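Local coordinates for protein purine nucleoside phosphorylase (Grouper iridovirus, PDB 3KHS) that probably catalyses the phosphorolysis of purine nucleosides such as inosine and guanosine, releasing the free base in purine salvage, at residues A7-A12 and I50-V55; D37-S42 and G68-V73; A62-F67 and C77-F82; K165-Y170 and G229-A234. All coordinates share one frame; numbering follows the deposited sequence.

Contact 1: A7-A12 and I50-V55; sequences AKETAA and IPNFPV
N52 and T10 carry this contact, which illustrates how one side-chain amide can tie a loop to the flank of a helix. N52 ND2 uses both of its hydrogens: one goes to E9 OE1 at 2.9 Å, the other to T10 OG1 at 3.0 Å. Both acceptors lie close to the amide plane, so the amide is fixed in rotation by the helix. The carboxylate is met less squarely, on the anti side of OE1 and 34° out of its plane, where the E9 chain, extended beyond CG, crosses N52 at about a right angle.

The T10 hydroxyl is both acceptor and donor. It donates to P51 O, 2.6 Å from OG1, approaching from above the carbonyl plane by 43° rather than along a lone pair. L6 O is a second partner of OG1 one turn back, so two carbonyls may share a single hydroxyl hydrogen. With OG1 beside its backbone N (chi1 -73°), T10 sends CG2 to I50 CG2, 3.8 Å away, and covers the P51 carbonyl.

The carbonyl of N52 is satisfied by R92 NH2. Type II turn I50-F53 thus lies against helix 3-15, with L6, W13 and L14 lining it. F95 of helix 95-102 touches both T10 and N52, so the loop joining strand 42-46 to strand 64-70 is packed against two helices.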
loop_
_atom_site.group_PDB
_atom_site.type_symbol
_atom_site.label_atom_id
_atom_site.label_comp_id
_atom_site.label_asym_id
_atom_site.label_seq_id
_atom_site.Cartn_x
_atom_site.Cartn_y
_atom_site.Cartn_z
ATOM N N ALA B 7 2.576 20.540 16.997
ATOM C CA ALA B 7 3.650 19.887 17.753
ATOM C C ALA B 7 4.326 20.926 18.635
ATOM O O ALA B 7 4.608 20.665 19.802
ATOM C CB ALA B 7 4.677 19.270 16.823
ATOM N N LYS B 8 4.589 22.106 18.072
ATOM C CA LYS B 8 5.203 23.183 18.845
ATOM C C LYS B 8 4.319 23.580 20.033
ATOM O O LYS B 8 4.815 23.803 21.135
ATOM C CB LYS B 8 5.458 24.381 17.947
ATOM C CG LYS B 8 6.606 24.147 16.990
ATOM C CD LYS B 8 6.771 25.308 16.051
ATOM C CE LYS B 8 7.751 24.974 14.951
ATOM N NZ LYS B 8 7.670 25.966 13.835
ATOM N N GLU B 9 3.010 23.653 19.805
ATOM C CA GLU B 9 2.073 24.010 20.854
ATOM C C GLU B 9 2.124 22.946 21.935
ATOM O O GLU B 9 2.257 23.259 23.123
ATOM C CB GLU B 9 0.659 24.157 20.271
ATOM C CG GLU B 9 -0.487 23.962 21.274
ATOM C CD GLU B 9 -1.867 24.005 20.618
ATOM O OE1 GLU B 9 -2.169 23.151 19.737
ATOM O OE2 GLU B 9 -2.653 24.908 20.993
ATOM N N THR B 10 2.025 21.687 21.526
ATOM C CA THR B 10 2.089 20.583 22.470
ATOM C C THR B 10 3.397 20.654 23.251
ATOM O O THR B 10 3.408 20.441 24.458
ATOM C CB THR B 10 1.999 19.245 21.730
ATOM O OG1 THR B 10 0.657 19.062 21.273
ATOM C CG2 THR B 10 2.395 18.105 22.627
ATOM N N ALA B 11 4.494 20.955 22.563
ATOM C CA ALA B 11 5.788 21.040 23.241
ATOM C C ALA B 11 5.791 22.189 24.251
ATOM O O ALA B 11 6.193 22.007 25.399
ATOM C CB ALA B 11 6.931 21.228 22.221
ATOM N N ALA B 12 5.335 23.367 23.824
ATOM C CA ALA B 12 5.298 24.515 24.709
ATOM C C ALA B 12 4.489 24.202 25.962
ATOM O O ALA B 12 4.805 24.691 27.044
ATOM C CB ALA B 12 4.717 25.722 23.986
ATOM N N ILE B 50 -2.091 14.982 27.531
ATOM C CA ILE B 50 -1.319 15.773 26.597
ATOM C C ILE B 50 -2.134 16.224 25.395
ATOM O O ILE B 50 -2.767 15.428 24.707
ATOM C CB ILE B 50 -0.077 15.011 26.093
ATOM C CG1 ILE B 50 0.776 14.569 27.271
ATOM C CG2 ILE B 50 0.726 15.884 25.160
ATOM C CD1 ILE B 50 2.015 13.826 26.837
ATOM N N PRO B 51 -2.135 17.531 25.150
ATOM C CA PRO B 51 -2.822 18.205 24.056
ATOM C C PRO B 51 -2.341 17.692 22.693
ATOM O O PRO B 51 -1.141 17.608 22.456
ATOM C CB PRO B 51 -2.421 19.657 24.265
ATOM C CG PRO B 51 -2.327 19.775 25.746
ATOM C CD PRO B 51 -1.693 18.493 26.180
ATOM N N ASN B 52 -3.275 17.384 21.800
ATOM C CA ASN B 52 -2.943 16.921 20.449
ATOM C C ASN B 52 -2.432 15.482 20.321
ATOM O O ASN B 52 -2.337 14.981 19.211
ATOM C CB ASN B 52 -1.916 17.857 19.796
ATOM C CG ASN B 52 -2.461 19.243 19.517
ATOM O OD1 ASN B 52 -3.558 19.398 18.995
ATOM N ND2 ASN B 52 -1.670 20.262 19.834
ATOM N N PHE B 53 -2.084 14.831 21.432
ATOM C CA PHE B 53 -1.592 13.445 21.380
ATOM C C PHE B 53 -2.717 12.491 21.017
ATOM O O PHE B 53 -3.837 12.606 21.535
ATOM C CB PHE B 53 -1.013 13.012 22.739
ATOM C CG PHE B 53 0.481 12.768 22.734
ATOM C CD1 PHE B 53 1.364 13.722 22.246
ATOM C CD2 PHE B 53 1.001 11.592 23.251
ATOM C CE1 PHE B 53 2.744 13.512 22.268
ATOM C CE2 PHE B 53 2.379 11.365 23.281
ATOM C CZ PHE B 53 3.254 12.327 22.789
ATOM N N PRO B 54 -2.441 11.535 20.127
ATOM C CA PRO B 54 -3.513 10.592 19.766
ATOM C C PRO B 54 -3.885 9.766 20.995
ATOM O O PRO B 54 -3.089 9.642 21.913
ATOM C CB PRO B 54 -2.872 9.738 18.679
ATOM C CG PRO B 54 -1.897 10.696 18.028
ATOM C CD PRO B 54 -1.287 11.423 19.218
ATOM N N VAL B 55 -5.095 9.222 21.021
ATOM C CA VAL B 55 -5.535 8.390 22.137
ATOM C C VAL B 55 -5.266 6.935 21.746
ATOM O O VAL B 55 -5.182 6.621 20.556
ATOM C CB VAL B 55 -7.047 8.561 22.398
ATOM C CG1 VAL B 55 -7.483 7.648 23.523
ATOM C CG2 VAL B 55 -7.354 9.994 22.738
#

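Contact 2: D37-S42 and G68-V73; sequences DSLETS and GSVNGV
E40 and S69 form the single bridge of this contact, an antiparallel hydrogen-bonded pair, and the case shows how a brief strand pairing can be reinforced from both sides. The backbone bonds come first: E40 N gives to S69 O at 2.8 Å and is nearly straight, while S69 N gives to E40 O at 3.1 Å. Alongside them runs a weaker CA-H...O contact, L39 CA to S69 O, so that carbonyl receives two donors.

A water makes the second group. It donates to E40 OE1, is 3.0 Å from S69 OG, and accepts from G72 N at 2.7 Å. The side chains of E40 and S69 lie on the same face of the sheet, and E40, extended beyond CG, brings OE1 within 3.2 Å of that water. The type I' turn V70-V73 is thereby tied to its neighbour as well as closed by its own pair of backbone bonds.

Apolar packing is on the other face. L39 CD1 meets V70 CG2 at 3.8 Å, and L39 CD2 rests on G68 N at 3.4 Å. G68 has no side chain, which lets its CA come within 3.4 Å of E40 O.

At T41, with positive phi, the chain turns a corner and runs on into strand 42-46, which pairs with strand 64-70. Helix 257-279 lies beside both segments: T269 and K273 touch S38 of the loop, while E277 and I276 touch N71 and V73 of the hairpin end.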
loop_
_atom_site.group_PDB
_atom_site.type_symbol
_atom_site.label_atom_id
_atom_site.label_comp_id
_atom_site.label_asym_id
_atom_site.label_seq_id
_atom_site.Cartn_x
_atom_site.Cartn_y
_atom_site.Cartn_z
ATOM N N ASP B 37 11.678 3.429 33.925
ATOM C CA ASP B 37 11.989 3.535 35.339
ATOM C C ASP B 37 13.427 4.002 35.502
ATOM O O ASP B 37 13.830 4.425 36.579
ATOM C CB ASP B 37 11.838 2.182 36.029
ATOM C CG ASP B 37 10.492 1.532 35.769
ATOM O OD1 ASP B 37 9.486 2.273 35.576
ATOM O OD2 ASP B 37 10.452 0.274 35.777
ATOM N N SER B 38 14.198 3.925 34.429
ATOM C CA SER B 38 15.586 4.340 34.473
ATOM C C SER B 38 15.787 5.849 34.569
ATOM O O SER B 38 16.898 6.312 34.830
ATOM C CB SER B 38 16.313 3.822 33.242
ATOM O OG SER B 38 16.412 2.417 33.310
ATOM N N LEU B 39 14.734 6.623 34.343
ATOM C CA LEU B 39 14.873 8.073 34.432
ATOM C C LEU B 39 14.795 8.556 35.867
ATOM O O LEU B 39 13.885 8.193 36.607
ATOM C CB LEU B 39 13.813 8.788 33.591
ATOM C CG LEU B 39 14.149 8.873 32.101
ATOM C CD1 LEU B 39 14.140 7.485 31.488
ATOM C CD2 LEU B 39 13.157 9.771 31.409
ATOM N N GLU B 40 15.759 9.388 36.241
ATOM C CA GLU B 40 15.846 9.933 37.589
ATOM C C GLU B 40 15.212 11.307 37.710
ATOM O O GLU B 40 15.219 12.077 36.751
ATOM C CB GLU B 40 17.313 10.022 38.004
ATOM C CG GLU B 40 17.961 8.680 38.315
ATOM C CD GLU B 40 19.465 8.785 38.494
ATOM O OE1 GLU B 40 20.195 8.844 37.479
ATOM O OE2 GLU B 40 19.916 8.820 39.658
ATOM N N THR B 41 14.680 11.612 38.894
ATOM C CA THR B 41 14.045 12.907 39.156
ATOM C C THR B 41 13.026 13.129 38.050
ATOM O O THR B 41 12.997 14.176 37.394
ATOM C CB THR B 41 15.093 14.037 39.112
ATOM O OG1 THR B 41 16.323 13.559 39.678
ATOM C CG2 THR B 41 14.598 15.271 39.896
ATOM N N SER B 42 12.174 12.133 37.870
ATOM C CA SER B 42 11.211 12.162 36.795
ATOM C C SER B 42 9.833 12.742 37.026
ATOM O O SER B 42 9.228 12.588 38.086
ATOM C CB SER B 42 11.070 10.746 36.236
ATOM O OG SER B 42 10.741 9.838 37.269
ATOM N N GLY B 68 13.130 12.951 32.565
ATOM C CA GLY B 68 14.084 12.734 33.627
ATOM C C GLY B 68 15.468 12.522 33.061
ATOM O O GLY B 68 15.677 12.585 31.851
ATOM N N SER B 69 16.422 12.254 33.936
ATOM C CA SER B 69 17.792 12.069 33.494
ATOM C C SER B 69 18.289 10.647 33.641
ATOM O O SER B 69 17.807 9.870 34.468
ATOM C CB SER B 69 18.734 12.967 34.283
ATOM O OG SER B 69 18.988 12.378 35.549
ATOM N N VAL B 70 19.274 10.329 32.818
ATOM C CA VAL B 70 19.927 9.028 32.833
ATOM C C VAL B 70 21.379 9.334 32.536
ATOM O O VAL B 70 21.686 10.025 31.563
ATOM C CB VAL B 70 19.406 8.078 31.726
ATOM C CG1 VAL B 70 20.187 6.769 31.771
ATOM C CG2 VAL B 70 17.908 7.803 31.905
ATOM N N ASN B 71 22.272 8.834 33.380
ATOM C CA ASN B 71 23.702 9.066 33.210
ATOM C C ASN B 71 24.038 10.533 32.894
ATOM O O ASN B 71 24.909 10.827 32.076
ATOM C CB ASN B 71 24.263 8.122 32.132
ATOM C CG ASN B 71 24.130 6.638 32.518
ATOM O OD1 ASN B 71 24.303 6.270 33.678
ATOM N ND2 ASN B 71 23.836 5.789 31.539
ATOM N N GLY B 72 23.330 11.444 33.560
ATOM C CA GLY B 72 23.563 12.868 33.380
ATOM C C GLY B 72 22.957 13.520 32.153
ATOM O O GLY B 72 23.228 14.691 31.866
ATOM N N VAL B 73 22.127 12.767 31.440
ATOM C CA VAL B 73 21.481 13.244 30.226
ATOM C C VAL B 73 19.989 13.470 30.443
ATOM O O VAL B 73 19.320 12.572 30.931
ATOM C CB VAL B 73 21.676 12.189 29.116
ATOM C CG1 VAL B 73 21.021 12.647 27.817
ATOM C CG2 VAL B 73 23.178 11.918 28.922
HETATM O O HOH W 1 21.591 10.933 35.539
#

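Contact 3: A62-F67 and C77-F82; sequences AGSLIF and CMKGRF. With PO4 (phosphate ion), chain G.
I66 and C77 hold each other through two backbone bonds, C77 N to I66 O at 2.7 Å and I66 N to C77 O at 2.8 Å, an antiparallel hydrogen-bonded pair. Two residues on, K79 N reaches S64 O at 2.8 Å; the return bond from S64 N to K79 O is weak at 3.4 Å. L65 and M78 are the non-hydrogen-bonded pair between, where L65 CA turns its hydrogen toward C77 O. Together they form the ladder of a beta hairpin that loosens toward G63 and G80.

Past G80 the chain leaves the ladder, and R81, bent at chi2 and chi3, swings its guanidinium to a phosphate ion: NH1 donates to O2 at 3.0 Å, close to the group's plane. E221 forms a salt bridge with NE, and T111 O also takes NH1, so second-shell partners hold the guanidinium in position.

On the face with S64 and I66, I66 CD1 lies against K79 CD at 3.3 Å, tight packing of a methyl on the lysine's bent aliphatic chain. On the other face L65 CD1 abuts M78 CG at 3.6 Å; M78 also packs on P96, M97 and F100 of helix 95-102.

The phosphate, probably from the crystallisation liquor, is also bound by S30, H83, A113 and S217. Such an array is consistent with the phosphate-substrate site of this family, with the loop that leaves the hairpin after G80 supplying its arginine.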
loop_
_atom_site.group_PDB
_atom_site.type_symbol
_atom_site.label_atom_id
_atom_site.label_comp_id
_atom_site.label_asym_id
_atom_site.label_seq_id
_atom_site.Cartn_x
_atom_site.Cartn_y
_atom_site.Cartn_z
ATOM N N ALA B 62 -3.336 4.479 28.892
ATOM C CA ALA B 62 -2.348 3.454 29.213
ATOM C C ALA B 62 -0.930 4.006 29.037
ATOM O O ALA B 62 -0.021 3.629 29.777
ATOM C CB ALA B 62 -2.551 2.206 28.312
ATOM N N GLY B 63 -0.757 4.905 28.068
ATOM C CA GLY B 63 0.555 5.461 27.796
ATOM C C GLY B 63 0.987 6.717 28.544
ATOM O O GLY B 63 0.198 7.575 28.898
ATOM N N SER B 64 2.282 6.836 28.776
ATOM C CA SER B 64 2.787 8.007 29.468
ATOM C C SER B 64 4.131 8.463 28.954
ATOM O O SER B 64 4.928 7.678 28.439
ATOM C CB SER B 64 2.878 7.753 30.971
ATOM O OG SER B 64 3.454 6.487 31.248
ATOM N N LEU B 65 4.369 9.757 29.105
ATOM C CA LEU B 65 5.600 10.397 28.673
ATOM C C LEU B 65 6.369 10.699 29.962
ATOM O O LEU B 65 5.828 11.298 30.885
ATOM C CB LEU B 65 5.244 11.680 27.933
ATOM C CG LEU B 65 6.181 12.296 26.905
ATOM C CD1 LEU B 65 6.592 11.239 25.906
ATOM C CD2 LEU B 65 5.476 13.469 26.195
ATOM N N ILE B 66 7.627 10.279 30.027
ATOM C CA ILE B 66 8.438 10.477 31.222
ATOM C C ILE B 66 9.624 11.390 30.975
ATOM O O ILE B 66 10.375 11.190 30.018
ATOM C CB ILE B 66 8.958 9.114 31.758
ATOM C CG1 ILE B 66 7.785 8.169 32.004
ATOM C CG2 ILE B 66 9.709 9.297 33.062
ATOM C CD1 ILE B 66 8.183 6.896 32.718
ATOM N N PHE B 67 9.782 12.405 31.821
ATOM C CA PHE B 67 10.919 13.323 31.679
ATOM C C PHE B 67 11.842 13.125 32.853
ATOM O O PHE B 67 11.394 13.138 34.005
ATOM C CB PHE B 67 10.489 14.781 31.659
ATOM C CG PHE B 67 9.579 15.117 30.544
ATOM C CD1 PHE B 67 8.228 14.826 30.631
ATOM C CD2 PHE B 67 10.074 15.700 29.384
ATOM C CE1 PHE B 67 7.384 15.106 29.580
ATOM C CE2 PHE B 67 9.227 15.986 28.316
ATOM C CZ PHE B 67 7.885 15.689 28.413
ATOM N N CYS B 77 11.002 10.088 27.663
ATOM C CA CYS B 77 10.756 8.703 27.303
ATOM C C CYS B 77 9.288 8.395 27.066
ATOM O O CYS B 77 8.446 8.677 27.915
ATOM C CB CYS B 77 11.273 7.782 28.400
ATOM S SG CYS B 77 10.833 6.000 28.216
ATOM N N MET B 78 8.996 7.821 25.900
ATOM C CA MET B 78 7.650 7.416 25.526
ATOM C C MET B 78 7.425 6.001 26.038
ATOM O O MET B 78 8.122 5.078 25.629
ATOM C CB MET B 78 7.493 7.418 23.996
ATOM C CG MET B 78 7.115 8.796 23.351
ATOM S SD MET B 78 6.885 8.766 21.564
ATOM C CE MET B 78 5.233 8.131 21.383
ATOM N N LYS B 79 6.481 5.831 26.958
ATOM C CA LYS B 79 6.141 4.507 27.461
ATOM C C LYS B 79 4.899 4.098 26.668
ATOM O O LYS B 79 3.777 4.268 27.129
ATOM C CB LYS B 79 5.839 4.545 28.965
ATOM C CG LYS B 79 7.095 4.483 29.837
ATOM C CD LYS B 79 6.784 4.294 31.303
ATOM C CE LYS B 79 6.404 2.859 31.629
ATOM N NZ LYS B 79 6.478 2.592 33.115
ATOM N N GLY B 80 5.118 3.588 25.458
ATOM C CA GLY B 80 4.022 3.181 24.606
ATOM C C GLY B 80 4.095 4.049 23.374
ATOM O O GLY B 80 4.464 5.216 23.474
ATOM N N ARG B 81 3.769 3.496 22.209
ATOM C CA ARG B 81 3.813 4.271 20.977
ATOM C C ARG B 81 2.493 4.097 20.220
ATOM O O ARG B 81 1.585 3.476 20.727
ATOM C CB ARG B 81 4.992 3.827 20.115
ATOM C CG ARG B 81 5.030 2.308 19.792
ATOM C CD ARG B 81 5.507 2.074 18.363
ATOM N NE ARG B 81 6.874 2.561 18.185
ATOM C CZ ARG B 81 7.952 1.937 18.639
ATOM N NH1 ARG B 81 7.837 0.774 19.305
ATOM N NH2 ARG B 81 9.147 2.479 18.439
ATOM N N PHE B 82 2.387 4.670 19.026
ATOM C CA PHE B 82 1.177 4.563 18.223
ATOM C C PHE B 82 1.507 3.823 16.924
ATOM O O PHE B 82 2.587 4.010 16.367
ATOM C CB PHE B 82 0.624 5.978 17.932
ATOM C CG PHE B 82 0.227 6.716 19.174
ATOM C CD1 PHE B 82 -0.914 6.344 19.880
ATOM C CD2 PHE B 82 1.069 7.678 19.731
ATOM C CE1 PHE B 82 -1.204 6.911 21.134
ATOM C CE2 PHE B 82 0.784 8.256 20.994
ATOM C CZ PHE B 82 -0.349 7.868 21.691
HETATM P P PO4 G . 6.202 -2.604 18.769
HETATM O O1 PO4 G . 7.292 -2.908 19.734
HETATM O O2 PO4 G . 5.641 -1.245 19.055
HETATM O O3 PO4 G . 6.736 -2.617 17.376
HETATM O O4 PO4 G . 5.132 -3.629 18.902
#

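Contact 4: K165-Y170 and G229-A234; sequences KTLRKY and GMRCLA
L167 lies over one face of the R231 guanidinium, its CD2 4.2 Å above the plane and offset toward the rim, while T166 CB sits at the edge, in plane, 3.8 Å from NH2. The second flat group, the Y170 ring, stays within its own helix, one face carrying T166 O. The arginine belongs to a helix-on-strand packing, helix 165-178 laid on strand 231-241 of the mixed sheet in the alpha/beta fold of this phosphorylase family; the two segments run 36° apart, with axes 7.7 Å from each other at closest approach.

No polar bond joins the segments directly; charge is dealt with at their margin. R231 NH2 forms a salt bridge with D164, which also receives L167 N, and NH1 forms another with E282, which also binds Y170 OH. R231 therefore links strand and helix through shared acidic partners, its chain bent at chi3 (73°), which lays CB against L167 CD1 and the guanidinium face under CD2. On the helix's flank, R168 NE is paired with E186.

The interior is leucine. L167 CD1 bears on R231 CB at 3.9 Å and on C232 O at 3.8 Å, and I107 of strand 107-116 and I279, the last residue of helix 257-279, cover it further. V109 and V275 do the same for L233. At the centre, where the helix and strand backbones come nearest, L167 CB and L233 CB face each other 4.0 Å apart.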
loop_
_atom_site.group_PDB
_atom_site.type_symbol
_atom_site.label_atom_id
_atom_site.label_comp_id
_atom_site.label_asym_id
_atom_site.label_seq_id
_atom_site.Cartn_x
_atom_site.Cartn_y
_atom_site.Cartn_z
ATOM N N LYS B 165 25.291 5.772 11.834
ATOM C CA LYS B 165 26.365 4.786 11.912
ATOM C C LYS B 165 27.100 4.818 13.238
ATOM O O LYS B 165 27.451 3.760 13.781
ATOM C CB LYS B 165 27.324 4.968 10.741
ATOM C CG LYS B 165 26.561 5.037 9.434
ATOM C CD LYS B 165 27.434 4.967 8.204
ATOM C CE LYS B 165 26.599 5.216 6.956
ATOM N NZ LYS B 165 27.397 4.984 5.733
ATOM N N THR B 166 27.301 6.013 13.779
ATOM C CA THR B 166 27.969 6.162 15.075
ATOM C C THR B 166 27.140 5.584 16.215
ATOM O O THR B 166 27.654 4.852 17.058
ATOM C CB THR B 166 28.265 7.666 15.405
ATOM O OG1 THR B 166 29.159 8.199 14.418
ATOM C CG2 THR B 166 28.876 7.828 16.815
ATOM N N LEU B 167 25.854 5.923 16.265
ATOM C CA LEU B 167 25.013 5.398 17.340
ATOM C C LEU B 167 24.969 3.870 17.282
ATOM O O LEU B 167 24.912 3.207 18.324
ATOM C CB LEU B 167 23.607 5.982 17.255
ATOM C CG LEU B 167 23.595 7.506 17.344
ATOM C CD1 LEU B 167 22.236 7.991 16.978
ATOM C CD2 LEU B 167 23.965 7.966 18.739
ATOM N N ARG B 168 25.021 3.316 16.069
ATOM C CA ARG B 168 25.025 1.873 15.922
ATOM C C ARG B 168 26.291 1.307 16.563
ATOM O O ARG B 168 26.222 0.351 17.343
ATOM C CB ARG B 168 24.966 1.479 14.450
ATOM C CG ARG B 168 23.589 1.551 13.899
ATOM C CD ARG B 168 23.613 1.947 12.469
ATOM N NE ARG B 168 24.342 0.987 11.681
ATOM C CZ ARG B 168 24.535 1.109 10.377
ATOM N NH1 ARG B 168 24.049 2.158 9.724
ATOM N NH2 ARG B 168 25.206 0.176 9.729
ATOM N N LYS B 169 27.443 1.897 16.242
ATOM C CA LYS B 169 28.708 1.435 16.819
ATOM C C LYS B 169 28.605 1.438 18.318
ATOM O O LYS B 169 28.998 0.485 18.970
ATOM C CB LYS B 169 29.884 2.320 16.377
ATOM C CG LYS B 169 30.227 2.151 14.900
ATOM C CD LYS B 169 31.377 3.017 14.483
ATOM C CE LYS B 169 31.617 2.919 12.988
ATOM N NZ LYS B 169 32.394 4.121 12.517
ATOM N N TYR B 170 28.068 2.506 18.881
ATOM C CA TYR B 170 27.920 2.560 20.329
ATOM C C TYR B 170 27.060 1.398 20.818
ATOM O O TYR B 170 27.369 0.767 21.825
ATOM C CB TYR B 170 27.267 3.880 20.763
ATOM C CG TYR B 170 28.073 5.129 20.475
ATOM C CD1 TYR B 170 29.470 5.092 20.447
ATOM C CD2 TYR B 170 27.442 6.365 20.323
ATOM C CE1 TYR B 170 30.221 6.251 20.280
ATOM C CE2 TYR B 170 28.182 7.536 20.159
ATOM C CZ TYR B 170 29.575 7.474 20.140
ATOM O OH TYR B 170 30.329 8.628 20.002
ATOM N N GLY B 229 15.669 16.469 11.472
ATOM C CA GLY B 229 17.042 16.676 11.883
ATOM C C GLY B 229 17.544 15.900 13.086
ATOM O O GLY B 229 18.613 16.208 13.613
ATOM N N MET B 230 16.810 14.900 13.547
ATOM C CA MET B 230 17.287 14.155 14.714
ATOM C C MET B 230 18.018 12.899 14.276
ATOM O O MET B 230 17.818 12.410 13.161
ATOM C CB MET B 230 16.122 13.798 15.660
ATOM C CG MET B 230 15.490 14.993 16.392
ATOM S SD MET B 230 13.984 14.596 17.333
ATOM C CE MET B 230 12.953 14.022 15.974
ATOM N N ARG B 231 18.890 12.408 15.147
ATOM C CA ARG B 231 19.657 11.211 14.849
ATOM C C ARG B 231 18.936 10.024 15.470
ATOM O O ARG B 231 18.438 10.106 16.596
ATOM C CB ARG B 231 21.079 11.358 15.400
ATOM C CG ARG B 231 21.849 12.493 14.757
ATOM C CD ARG B 231 23.095 12.808 15.546
ATOM N NE ARG B 231 24.130 11.792 15.391
ATOM C CZ ARG B 231 25.101 11.598 16.275
ATOM N NH1 ARG B 231 25.161 12.351 17.371
ATOM N NH2 ARG B 231 26.012 10.657 16.072
ATOM N N CYS B 232 18.888 8.921 14.733
ATOM C CA CYS B 232 18.184 7.727 15.207
ATOM C C CYS B 232 18.969 6.451 15.433
ATOM O O CYS B 232 19.900 6.122 14.703
ATOM C CB CYS B 232 17.061 7.385 14.241
ATOM S SG CYS B 232 15.990 8.760 13.899
ATOM N N LEU B 233 18.547 5.734 16.461
ATOM C CA LEU B 233 19.091 4.440 16.802
ATOM C C LEU B 233 17.851 3.614 17.133
ATOM O O LEU B 233 16.971 4.066 17.864
ATOM C CB LEU B 233 19.986 4.519 18.007
ATOM C CG LEU B 233 20.203 3.159 18.661
ATOM C CD1 LEU B 233 20.935 2.236 17.671
ATOM C CD2 LEU B 233 20.963 3.322 19.994
ATOM N N ALA B 234 17.764 2.420 16.563
ATOM C CA ALA B 234 16.628 1.551 16.839
ATOM C C ALA B 234 17.137 0.147 17.118
ATOM O O ALA B 234 18.002 -0.353 16.404
ATOM C CB ALA B 234 15.687 1.548 15.659
#

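Contacts 2 and 3 share strand 64-70, which contact 3 pairs with strand 73-79, and touch through L39 CD2 to I66 O at 3.4 Å and S42 CB to F67 O at 3.3 Å. Contact 1 adjoins contact 3 at the other end, their centres 13 Å apart: I50 CD1 meets L65 CD2 at 3.5 Å, and P54 O lies on F82 CZ, next along the chain from R81, which binds the phosphate. Contact 3 is thus the link between the helix-bound loop and the hairpin tip, and the one contact with the bound phosphate. Contact 4 reaches the same sheet from beyond the chain's centre, about 7 Å from contact 3 at the nearest atoms.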